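Local coordinates for uncharacterized protein (Treponema denticola ATCC 35404, PDB 6R9N), which senses oxygen and ferrous iron for bacterial chemotaxis, through a di-iron centre that stabilises an iron-peroxy species, at residues 140-148 / 205-216; 41-51 / 68-79. One frame throughout, in Å; residues are numbered along the deposited sequence.

Contact 1: residues 140-148 / 205-216; sequences KCIPSHFMH and IVSKWVEYVRRL. With FE (Fe (III) ion), chain D.
Ile205, in the first turn of the helix segment, lays CG1 against the carbonyl oxygen of His145 and CG2 against CG of Met147, 3.8 Å away, so the two branches at its CB touch the turn Ser144–Met147 at two places. One residue on, Val206 touches the methyl CE of Met147 with CG2. Trp209 suits its place by offering a broad apolar surface and one N-H. Its NE1 donates to OG of Ser144 at 2.9 Å, the hydroxyl tilted 21° from the indole plane. Pro143 O also lies at the ring edge, 3.2 Å from Trp209 CD1. The flexible thioether of Met147 bends at chi3 (61°) to fold over the indole: CE sits 3.5 Å above the ring plane, offset toward its rim, while CG2 of Val213 covers the opposite face. Met147 SD adds an oblique Met-aromatic contact. Tyr212 crosses Pro143 at about a right angle, its OH 3.6 Å from CD of the proline, and CG2 of Ile142 meets CE1 of the tyrosine obliquely. Leu216 closes the seam, meeting CD1 of Ile142 tip to tip with its own CD1 at 3.9 Å. On the loop segment, a cis peptide joins Met147 to His148, whose NE2 binds iron at 2.2 Å. This is the helix-on-sheet packing of the metallo-beta-lactamase fold, where a loop after a strand carries a metal ligand.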
loop_
_atom_site.group_PDB
_atom_site.type_symbol
_atom_site.label_atom_id
_atom_site.label_comp_id
_atom_site.label_asym_id
_atom_site.label_seq_id
_atom_site.Cartn_x
_atom_site.Cartn_y
_atom_site.Cartn_z
ATOM N N LYS A 140 10.348 -14.262 14.349
ATOM C CA LYS A 140 9.373 -14.881 13.460
ATOM C C LYS A 140 8.565 -13.809 12.741
ATOM O O LYS A 140 7.988 -12.925 13.383
ATOM C CB LYS A 140 8.449 -15.825 14.235
ATOM C CG LYS A 140 9.227 -16.834 15.091
ATOM C CD LYS A 140 8.753 -18.271 14.900
ATOM N N CYS A 141 8.490 -13.921 11.412
ATOM C CA CYS A 141 7.642 -13.056 10.602
ATOM C C CYS A 141 6.206 -13.543 10.742
ATOM O O CYS A 141 5.908 -14.697 10.425
ATOM C CB CYS A 141 8.073 -13.106 9.135
ATOM S SG CYS A 141 9.731 -12.395 8.770
ATOM N N ILE A 142 5.320 -12.659 11.191
ATOM C CA ILE A 142 3.973 -13.025 11.621
ATOM C C ILE A 142 3.006 -12.632 10.511
ATOM O O ILE A 142 2.896 -11.438 10.204
ATOM C CB ILE A 142 3.589 -12.348 12.949
ATOM C CG1 ILE A 142 4.575 -12.721 14.067
ATOM C CG2 ILE A 142 2.143 -12.690 13.335
ATOM C CD1 ILE A 142 4.838 -14.242 14.202
ATOM N N PRO A 143 2.304 -13.579 9.893
ATOM C CA PRO A 143 1.343 -13.227 8.841
ATOM C C PRO A 143 0.305 -12.240 9.353
ATOM O O PRO A 143 -0.374 -12.488 10.351
ATOM C CB PRO A 143 0.704 -14.576 8.483
ATOM C CG PRO A 143 1.666 -15.608 8.964
ATOM C CD PRO A 143 2.323 -15.027 10.171
ATOM N N SER A 144 0.147 -11.132 8.632
ATOM C CA SER A 144 -0.778 -10.079 9.054
ATOM C C SER A 144 -1.488 -9.518 7.848
ATOM O O SER A 144 -1.694 -8.304 7.733
ATOM C CB SER A 144 -0.045 -8.971 9.810
ATOM O OG SER A 144 0.683 -9.511 10.901
ATOM N N HIS A 145 -1.866 -10.402 6.932
ATOM C CA HIS A 145 -2.320 -9.988 5.619
ATOM C C HIS A 145 -3.704 -9.347 5.690
ATOM O O HIS A 145 -4.531 -9.674 6.547
ATOM C CB HIS A 145 -2.309 -11.193 4.672
ATOM C CG HIS A 145 -0.986 -11.889 4.619
ATOM N ND1 HIS A 145 0.170 -11.259 4.201
ATOM C CD2 HIS A 145 -0.628 -13.154 4.951
ATOM C CE1 HIS A 145 1.180 -12.112 4.268
ATOM N NE2 HIS A 145 0.723 -13.267 4.724
ATOM N N PHE A 146 -3.936 -8.397 4.790
ATOM C CA PHE A 146 -5.224 -7.710 4.684
ATOM C C PHE A 146 -5.572 -6.914 5.938
ATOM O O PHE A 146 -6.756 -6.644 6.205
ATOM C CB PHE A 146 -6.349 -8.692 4.339
ATOM C CG PHE A 146 -6.194 -9.293 2.990
ATOM C CD1 PHE A 146 -6.435 -8.536 1.859
ATOM C CD2 PHE A 146 -5.750 -10.592 2.843
ATOM C CE1 PHE A 146 -6.263 -9.081 0.597
ATOM C CE2 PHE A 146 -5.584 -11.146 1.569
ATOM C CZ PHE A 146 -5.841 -10.392 0.460
ATOM N N MET A 147 -4.551 -6.483 6.691
ATOM C CA MET A 147 -4.765 -5.637 7.860
ATOM C C MET A 147 -3.751 -4.491 7.920
ATOM O O MET A 147 -3.013 -4.352 8.890
ATOM C CB MET A 147 -4.683 -6.466 9.143
ATOM C CG MET A 147 -5.836 -7.452 9.332
ATOM S SD MET A 147 -5.540 -8.772 10.569
ATOM C CE MET A 147 -5.297 -7.832 12.080
ATOM N N HIS A 148 -3.677 -3.644 6.886
ATOM C CA HIS A 148 -4.562 -3.589 5.715
ATOM C C HIS A 148 -3.995 -4.243 4.458
ATOM O O HIS A 148 -4.747 -4.686 3.580
ATOM C CB HIS A 148 -4.851 -2.129 5.369
ATOM C CG HIS A 148 -3.610 -1.318 5.134
ATOM N ND1 HIS A 148 -3.055 -1.137 3.885
ATOM C CD2 HIS A 148 -2.799 -0.667 6.000
ATOM C CE1 HIS A 148 -1.975 -0.387 3.988
ATOM N NE2 HIS A 148 -1.793 -0.094 5.264
ATOM N N ILE A 205 -10.787 -11.634 9.105
ATOM C CA ILE A 205 -9.325 -11.661 9.107
ATOM C C ILE A 205 -8.797 -11.217 10.465
ATOM O O ILE A 205 -7.846 -11.800 11.006
ATOM C CB ILE A 205 -8.746 -10.813 7.956
ATOM C CG1 ILE A 205 -7.259 -11.097 7.805
ATOM C CG2 ILE A 205 -8.966 -9.323 8.188
ATOM C CD1 ILE A 205 -6.952 -12.583 7.511
ATOM N N VAL A 206 -9.460 -10.238 11.076
ATOM C CA VAL A 206 -8.959 -9.654 12.310
ATOM C C VAL A 206 -9.011 -10.662 13.460
ATOM O O VAL A 206 -8.080 -10.741 14.275
ATOM C CB VAL A 206 -9.780 -8.392 12.620
ATOM C CG1 VAL A 206 -9.780 -8.145 14.043
ATOM C CG2 VAL A 206 -9.231 -7.189 11.856
ATOM N N SER A 207 -10.071 -11.474 13.530
ATOM C CA SER A 207 -10.200 -12.417 14.643
ATOM C C SER A 207 -9.300 -13.634 14.495
ATOM O O SER A 207 -8.877 -14.196 15.512
ATOM C CB SER A 207 -11.653 -12.870 14.806
ATOM O OG SER A 207 -12.093 -13.535 13.637
ATOM N N LYS A 208 -9.011 -14.065 13.256
ATOM C CA LYS A 208 -8.014 -15.113 13.042
ATOM C C LYS A 208 -6.620 -14.640 13.452
ATOM O O LYS A 208 -5.843 -15.400 14.046
ATOM C CB LYS A 208 -8.010 -15.552 11.577
ATOM C CG LYS A 208 -7.084 -16.744 11.292
ATOM N N TRP A 209 -6.276 -13.391 13.122
ATOM C CA TRP A 209 -4.997 -12.829 13.547
ATOM C C TRP A 209 -4.872 -12.845 15.064
ATOM O O TRP A 209 -3.861 -13.294 15.607
ATOM C CB TRP A 209 -4.852 -11.401 13.017
ATOM C CG TRP A 209 -3.464 -10.804 13.207
ATOM C CD1 TRP A 209 -2.384 -10.955 12.375
ATOM C CD2 TRP A 209 -3.032 -9.957 14.272
ATOM N NE1 TRP A 209 -1.311 -10.255 12.859
ATOM C CE2 TRP A 209 -1.676 -9.639 14.029
ATOM C CE3 TRP A 209 -3.649 -9.451 15.422
ATOM C CZ2 TRP A 209 -0.940 -8.832 14.882
ATOM C CZ3 TRP A 209 -2.916 -8.642 16.258
ATOM C CH2 TRP A 209 -1.575 -8.339 15.987
ATOM N N VAL A 210 -5.889 -12.337 15.767
ATOM C CA VAL A 210 -5.867 -12.339 17.235
ATOM C C VAL A 210 -5.598 -13.742 17.779
ATOM O O VAL A 210 -4.763 -13.930 18.681
ATOM C CB VAL A 210 -7.174 -11.759 17.797
ATOM C CG1 VAL A 210 -7.280 -12.116 19.259
ATOM C CG2 VAL A 210 -7.210 -10.239 17.591
ATOM N N GLU A 211 -6.323 -14.741 17.257
ATOM C CA GLU A 211 -6.141 -16.120 17.714
ATOM C C GLU A 211 -4.715 -16.601 17.474
ATOM O O GLU A 211 -4.143 -17.327 18.300
ATOM C CB GLU A 211 -7.134 -17.046 17.001
ATOM N N TYR A 212 -4.149 -16.253 16.318
ATOM C CA TYR A 212 -2.762 -16.592 16.017
ATOM C C TYR A 212 -1.821 -15.911 16.998
ATOM O O TYR A 212 -0.958 -16.556 17.610
ATOM C CB TYR A 212 -2.448 -16.184 14.571
ATOM C CG TYR A 212 -1.135 -16.671 13.984
ATOM C CD1 TYR A 212 0.076 -16.112 14.371
ATOM C CD2 TYR A 212 -1.114 -17.663 13.007
ATOM C CE1 TYR A 212 1.282 -16.546 13.826
ATOM C CE2 TYR A 212 0.083 -18.102 12.445
ATOM C CZ TYR A 212 1.277 -17.531 12.860
ATOM O OH TYR A 212 2.473 -17.944 12.320
ATOM N N VAL A 213 -2.006 -14.605 17.196
ATOM C CA VAL A 213 -1.080 -13.852 18.026
ATOM C C VAL A 213 -1.183 -14.286 19.479
ATOM O O VAL A 213 -0.164 -14.400 20.169
ATOM C CB VAL A 213 -1.337 -12.342 17.860
ATOM C CG1 VAL A 213 -0.695 -11.532 19.010
ATOM C CG2 VAL A 213 -0.824 -11.878 16.510
ATOM N N ARG A 214 -2.394 -14.611 19.944
ATOM C CA ARG A 214 -2.563 -15.080 21.317
ATOM C C ARG A 214 -1.707 -16.314 21.593
ATOM O O ARG A 214 -1.241 -16.507 22.721
ATOM C CB ARG A 214 -4.043 -15.372 21.597
ATOM C CG ARG A 214 -4.851 -14.170 22.078
ATOM C CD ARG A 214 -6.197 -14.621 22.620
ATOM N NE ARG A 214 -7.207 -13.562 22.765
ATOM C CZ ARG A 214 -8.429 -13.630 22.229
ATOM N NH1 ARG A 214 -9.310 -12.650 22.405
ATOM N NH2 ARG A 214 -8.771 -14.686 21.500
ATOM N N ARG A 215 -1.479 -17.148 20.579
ATOM C CA ARG A 215 -0.675 -18.349 20.783
ATOM C C ARG A 215 0.798 -18.010 20.941
ATOM O O ARG A 215 1.518 -18.708 21.662
ATOM C CB ARG A 215 -0.864 -19.322 19.626
ATOM C CG ARG A 215 -2.242 -19.936 19.576
ATOM C CD ARG A 215 -2.322 -20.982 18.471
ATOM N NE ARG A 215 -1.557 -22.173 18.830
ATOM C CZ ARG A 215 -0.334 -22.446 18.384
ATOM N NH1 ARG A 215 0.281 -23.556 18.776
ATOM N NH2 ARG A 215 0.274 -21.618 17.538
ATOM N N LEU A 216 1.286 -16.990 20.243
ATOM C CA LEU A 216 2.474 -16.333 20.747
ATOM C C LEU A 216 2.085 -15.700 22.072
ATOM O O LEU A 216 0.951 -15.272 22.260
ATOM C CB LEU A 216 2.979 -15.270 19.772
ATOM C CG LEU A 216 2.948 -15.424 18.250
ATOM C CD1 LEU A 216 2.937 -14.036 17.642
ATOM C CD2 LEU A 216 4.142 -16.193 17.742
HETATM FE FE FE D . -0.015 1.005 5.930
HETATM O O HOH W 1 5.751 -17.837 11.515
#

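Contact 2: residues 41-51 / 68-79; sequences VDRGRGVLLDP and ISVDKIDTIFFS
Gly46 and Lys72 open a parallel pairing in which the strands 45-49 and 73-77 run side by side, 23° apart. Gly46 N donates to Lys72 O, and Gly46 O accepts from Asp74 N before the register slips by one residue in a beta bulge. Glycine suits this place because CG1 of Ile73 and CD1 of Ile68 crowd in over its CA. Beyond the bulge the pairing is regular and buried: Leu48 N bonds Thr75 O, and Phe77 N bonds Leu48 O at 2.8 Å. Beta-branched Val47 and Thr75 lie side by side on one face with Leu49, whose CD2 reaches 3.6 Å from CB of Phe77; on the other face CB of Leu48 meets CG1 of Ile76. At the buried C-terminal end, Asp50 receives two bonds from Ser79, N to OD1 at 2.7 Å and OG to OD2 at 2.6 Å, both on syn lone pairs, which fixes the carboxylate's rotation.

The opposite end is more open to solvent at Arg45, Lys72 and Asp74, though buried Ile68 still packs its CD1 against Val41 CG1. Bends at chi2 and chi3 curl Arg45 back so that NE and NH1 take both oxygens of Asp74 side-on, NH1 to OD1 at 2.6 Å, with the planes 14° apart. CB of Lys72 lies over the centre of one guanidinium face, and a water joins Lys72 NZ to Gly44 O. The two strands and helix 57-65 form a beta-alpha-beta unit; strands 38-42 and 99-103 flank it, Trp92 of helix 89-95 touches Leu48 and Pro51, and Phe164 of strand 162-164 packs against Leu49 and Phe77.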
loop_
_atom_site.group_PDB
_atom_site.type_symbol
_atom_site.label_atom_id
_atom_site.label_comp_id
_atom_site.label_asym_id
_atom_site.label_seq_id
_atom_site.Cartn_x
_atom_site.Cartn_y
_atom_site.Cartn_z
ATOM N N VAL A 41 19.214 -5.105 18.447
ATOM C CA VAL A 41 20.654 -5.323 18.476
ATOM C C VAL A 41 20.885 -6.676 19.124
ATOM O O VAL A 41 20.286 -6.979 20.161
ATOM C CB VAL A 41 21.383 -4.203 19.252
ATOM C CG1 VAL A 41 22.880 -4.499 19.379
ATOM C CG2 VAL A 41 21.156 -2.853 18.589
ATOM N N ASP A 42 21.728 -7.497 18.503
ATOM C CA ASP A 42 21.945 -8.873 18.946
ATOM C C ASP A 42 23.415 -9.192 18.709
ATOM O O ASP A 42 23.869 -9.207 17.558
ATOM C CB ASP A 42 21.029 -9.854 18.204
ATOM C CG ASP A 42 20.925 -11.198 18.897
ATOM O OD1 ASP A 42 21.807 -12.061 18.673
ATOM O OD2 ASP A 42 19.962 -11.408 19.664
ATOM N N ARG A 43 24.155 -9.411 19.805
ATOM C CA ARG A 43 25.600 -9.624 19.749
ATOM C C ARG A 43 26.267 -8.598 18.836
ATOM O O ARG A 43 27.098 -8.930 17.989
ATOM C CB ARG A 43 25.926 -11.050 19.303
ATOM C CG ARG A 43 25.523 -12.127 20.308
ATOM C CD ARG A 43 26.617 -12.422 21.338
ATOM N NE ARG A 43 27.821 -12.993 20.732
ATOM N NH1 ARG A 43 29.107 -14.686 19.848
ATOM N NH2 ARG A 43 26.998 -15.149 20.608
ATOM N N GLY A 44 25.841 -7.341 18.951
ATOM C CA GLY A 44 26.480 -6.290 18.198
ATOM C C GLY A 44 26.002 -6.108 16.773
ATOM O O GLY A 44 26.548 -5.250 16.075
ATOM N N ARG A 45 25.052 -6.909 16.294
ATOM C CA ARG A 45 24.505 -6.750 14.948
ATOM C C ARG A 45 23.082 -6.205 15.036
ATOM O O ARG A 45 22.393 -6.401 16.041
ATOM C CB ARG A 45 24.516 -8.079 14.181
ATOM C CG ARG A 45 25.752 -8.939 14.461
ATOM C CD ARG A 45 27.006 -8.281 13.902
ATOM N NE ARG A 45 26.769 -7.818 12.539
ATOM C CZ ARG A 45 27.662 -7.186 11.789
ATOM N NH1 ARG A 45 27.341 -6.806 10.558
ATOM N NH2 ARG A 45 28.877 -6.948 12.257
ATOM N N GLY A 46 22.642 -5.508 13.986
ATOM C CA GLY A 46 21.392 -4.760 14.015
ATOM C C GLY A 46 20.325 -5.309 13.079
ATOM O O GLY A 46 20.629 -5.875 12.030
ATOM N N VAL A 47 19.065 -5.146 13.480
ATOM C CA VAL A 47 17.899 -5.423 12.643
ATOM C C VAL A 47 17.008 -4.189 12.720
ATOM O O VAL A 47 16.576 -3.803 13.813
ATOM C CB VAL A 47 17.131 -6.678 13.105
ATOM C CG1 VAL A 47 15.873 -6.885 12.260
ATOM C CG2 VAL A 47 18.034 -7.924 13.089
ATOM N N LEU A 48 16.766 -3.555 11.579
ATOM C CA LEU A 48 16.013 -2.305 11.516
ATOM C C LEU A 48 14.579 -2.573 11.083
ATOM O O LEU A 48 14.356 -3.182 10.034
ATOM C CB LEU A 48 16.694 -1.347 10.541
ATOM C CG LEU A 48 16.292 0.124 10.520
ATOM C CD1 LEU A 48 16.319 0.726 11.935
ATOM C CD2 LEU A 48 17.236 0.877 9.576
ATOM N N LEU A 49 13.609 -2.070 11.856
ATOM C CA LEU A 49 12.194 -2.304 11.576
ATOM C C LEU A 49 11.525 -1.038 11.045
ATOM O O LEU A 49 11.520 -0.000 11.720
ATOM C CB LEU A 49 11.461 -2.787 12.827
ATOM C CG LEU A 49 11.966 -4.029 13.551
ATOM C CD1 LEU A 49 10.912 -4.573 14.481
ATOM C CD2 LEU A 49 12.381 -5.093 12.575
ATOM N N ASP A 50 10.908 -1.155 9.854
ATOM C CA ASP A 50 10.126 -0.119 9.173
ATOM C C ASP A 50 10.766 1.253 9.330
ATOM O O ASP A 50 10.208 2.146 9.983
ATOM C CB ASP A 50 8.689 -0.105 9.691
ATOM C CG ASP A 50 7.857 -1.223 9.096
ATOM O OD1 ASP A 50 8.461 -2.167 8.522
ATOM O OD2 ASP A 50 6.604 -1.163 9.193
ATOM N N PRO A 51 11.955 1.443 8.768
ATOM C CA PRO A 51 12.677 2.697 8.947
ATOM C C PRO A 51 12.165 3.830 8.078
ATOM O O PRO A 51 12.770 4.905 8.087
ATOM C CB PRO A 51 14.099 2.301 8.535
ATOM C CG PRO A 51 13.852 1.343 7.391
ATOM C CD PRO A 51 12.572 0.606 7.723
ATOM N N ILE A 68 24.942 1.090 18.001
ATOM C CA ILE A 68 25.573 0.185 17.055
ATOM C C ILE A 68 26.036 0.989 15.853
ATOM O O ILE A 68 25.433 2.001 15.496
ATOM C CB ILE A 68 24.576 -0.935 16.660
ATOM C CG1 ILE A 68 25.300 -2.217 16.299
ATOM C CG2 ILE A 68 23.652 -0.495 15.526
ATOM C CD1 ILE A 68 24.325 -3.344 16.063
ATOM N N SER A 69 27.108 0.535 15.225
ATOM C CA SER A 69 27.532 1.147 13.976
ATOM C C SER A 69 26.557 0.792 12.860
ATOM O O SER A 69 26.115 -0.357 12.734
ATOM C CB SER A 69 28.946 0.685 13.615
ATOM O OG SER A 69 29.882 1.068 14.622
ATOM N N VAL A 70 26.219 1.793 12.049
ATOM C CA VAL A 70 25.227 1.579 11.004
ATOM C C VAL A 70 25.739 0.549 10.009
ATOM O O VAL A 70 24.951 -0.128 9.333
ATOM C CB VAL A 70 24.881 2.924 10.330
ATOM C CG1 VAL A 70 25.881 3.253 9.233
ATOM C CG2 VAL A 70 23.475 2.892 9.772
ATOM N N ASP A 71 27.061 0.419 9.913
ATOM C CA ASP A 71 27.784 -0.674 9.280
ATOM C C ASP A 71 27.190 -2.045 9.569
ATOM O O ASP A 71 27.179 -2.921 8.701
ATOM C CB ASP A 71 29.239 -0.660 9.773
ATOM C CG ASP A 71 30.209 -0.220 8.716
ATOM O OD1 ASP A 71 29.806 -0.169 7.538
ATOM O OD2 ASP A 71 31.379 0.066 9.062
ATOM N N LYS A 72 26.766 -2.266 10.811
ATOM C CA LYS A 72 26.498 -3.608 11.307
ATOM C C LYS A 72 25.019 -3.971 11.304
ATOM O O LYS A 72 24.639 -4.980 11.908
ATOM C CB LYS A 72 27.091 -3.759 12.706
ATOM C CG LYS A 72 28.499 -3.205 12.785
ATOM C CD LYS A 72 29.390 -4.054 13.650
ATOM C CE LYS A 72 30.569 -3.237 14.163
ATOM N NZ LYS A 72 30.750 -3.390 15.637
ATOM N N ILE A 73 24.181 -3.177 10.647
ATOM C CA ILE A 73 22.799 -3.575 10.401
ATOM C C ILE A 73 22.800 -4.594 9.269
ATOM O O ILE A 73 23.106 -4.265 8.123
ATOM C CB ILE A 73 21.912 -2.367 10.078
ATOM C CG1 ILE A 73 21.743 -1.527 11.354
ATOM C CG2 ILE A 73 20.563 -2.832 9.547
ATOM C CD1 ILE A 73 21.287 -0.103 11.128
ATOM N N ASP A 74 22.485 -5.841 9.600
ATOM C CA ASP A 74 22.457 -6.932 8.643
ATOM C C ASP A 74 21.099 -7.119 7.995
ATOM O O ASP A 74 21.024 -7.695 6.903
ATOM C CB ASP A 74 22.841 -8.246 9.328
ATOM C CG ASP A 74 24.216 -8.193 9.967
ATOM O OD1 ASP A 74 25.090 -7.463 9.443
ATOM O OD2 ASP A 74 24.419 -8.882 10.994
ATOM N N THR A 75 20.031 -6.667 8.645
ATOM C CA THR A 75 18.677 -6.951 8.196
ATOM C C THR A 75 17.810 -5.709 8.344
ATOM O O THR A 75 17.920 -4.981 9.328
ATOM C CB THR A 75 18.084 -8.119 8.998
ATOM O OG1 THR A 75 18.783 -9.324 8.663
ATOM C CG2 THR A 75 16.605 -8.317 8.688
ATOM N N ILE A 76 16.957 -5.471 7.360
ATOM C CA ILE A 76 15.961 -4.410 7.402
ATOM C C ILE A 76 14.616 -5.053 7.089
ATOM O O ILE A 76 14.471 -5.724 6.063
ATOM C CB ILE A 76 16.283 -3.291 6.401
ATOM C CG1 ILE A 76 17.573 -2.584 6.801
ATOM C CG2 ILE A 76 15.136 -2.307 6.304
ATOM C CD1 ILE A 76 18.153 -1.734 5.688
ATOM N N PHE A 77 13.647 -4.867 7.976
ATOM C CA PHE A 77 12.349 -5.512 7.872
ATOM C C PHE A 77 11.317 -4.471 7.470
ATOM O O PHE A 77 11.237 -3.410 8.094
ATOM C CB PHE A 77 11.973 -6.160 9.196
ATOM C CG PHE A 77 10.582 -6.736 9.229
ATOM C CD1 PHE A 77 10.357 -8.058 8.852
ATOM C CD2 PHE A 77 9.506 -5.969 9.668
ATOM C CE1 PHE A 77 9.097 -8.600 8.906
ATOM C CE2 PHE A 77 8.237 -6.500 9.722
ATOM C CZ PHE A 77 8.024 -7.814 9.337
ATOM N N PHE A 78 10.551 -4.766 6.423
ATOM C CA PHE A 78 9.453 -3.924 5.956
ATOM C C PHE A 78 8.156 -4.682 6.213
ATOM O O PHE A 78 7.920 -5.732 5.595
ATOM C CB PHE A 78 9.563 -3.623 4.456
ATOM C CG PHE A 78 10.642 -2.655 4.081
ATOM C CD1 PHE A 78 11.425 -2.043 5.026
ATOM C CD2 PHE A 78 10.853 -2.341 2.757
ATOM C CE1 PHE A 78 12.411 -1.144 4.657
ATOM C CE2 PHE A 78 11.839 -1.439 2.382
ATOM C CZ PHE A 78 12.619 -0.846 3.341
ATOM N N SER A 79 7.299 -4.140 7.086
ATOM C CA SER A 79 6.034 -4.820 7.354
ATOM C C SER A 79 5.190 -4.928 6.082
ATOM O O SER A 79 4.515 -5.943 5.864
ATOM C CB SER A 79 5.260 -4.104 8.468
ATOM O OG SER A 79 4.907 -2.781 8.097
HETATM O O HOH W 2 28.530 -3.599 17.790
#

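In the fold
Contact 2 pairs two strands of one sheet, while contact 1 packs a helix on a strand of the other; they lie on opposite sides of the chain's centre, with their own centres about 24 Å apart. They nevertheless touch where the sheets face each other: Cys141 SG lies 3.9 Å from CE1 of Phe77. Both lead toward the di-iron site. Contact 1 supplies His148, which shares an iron with His80, Asp82 and Asp167 and also touches the peroxide. Contact 2 ends at Ser79, just before His80. The side chain of Asp50 is about 7 Å from a bound Fe (III) ion. The second iron is held by Asp84, Asp167, Gln224 and His225, so segments following strands of both sheets converge on the di-iron site.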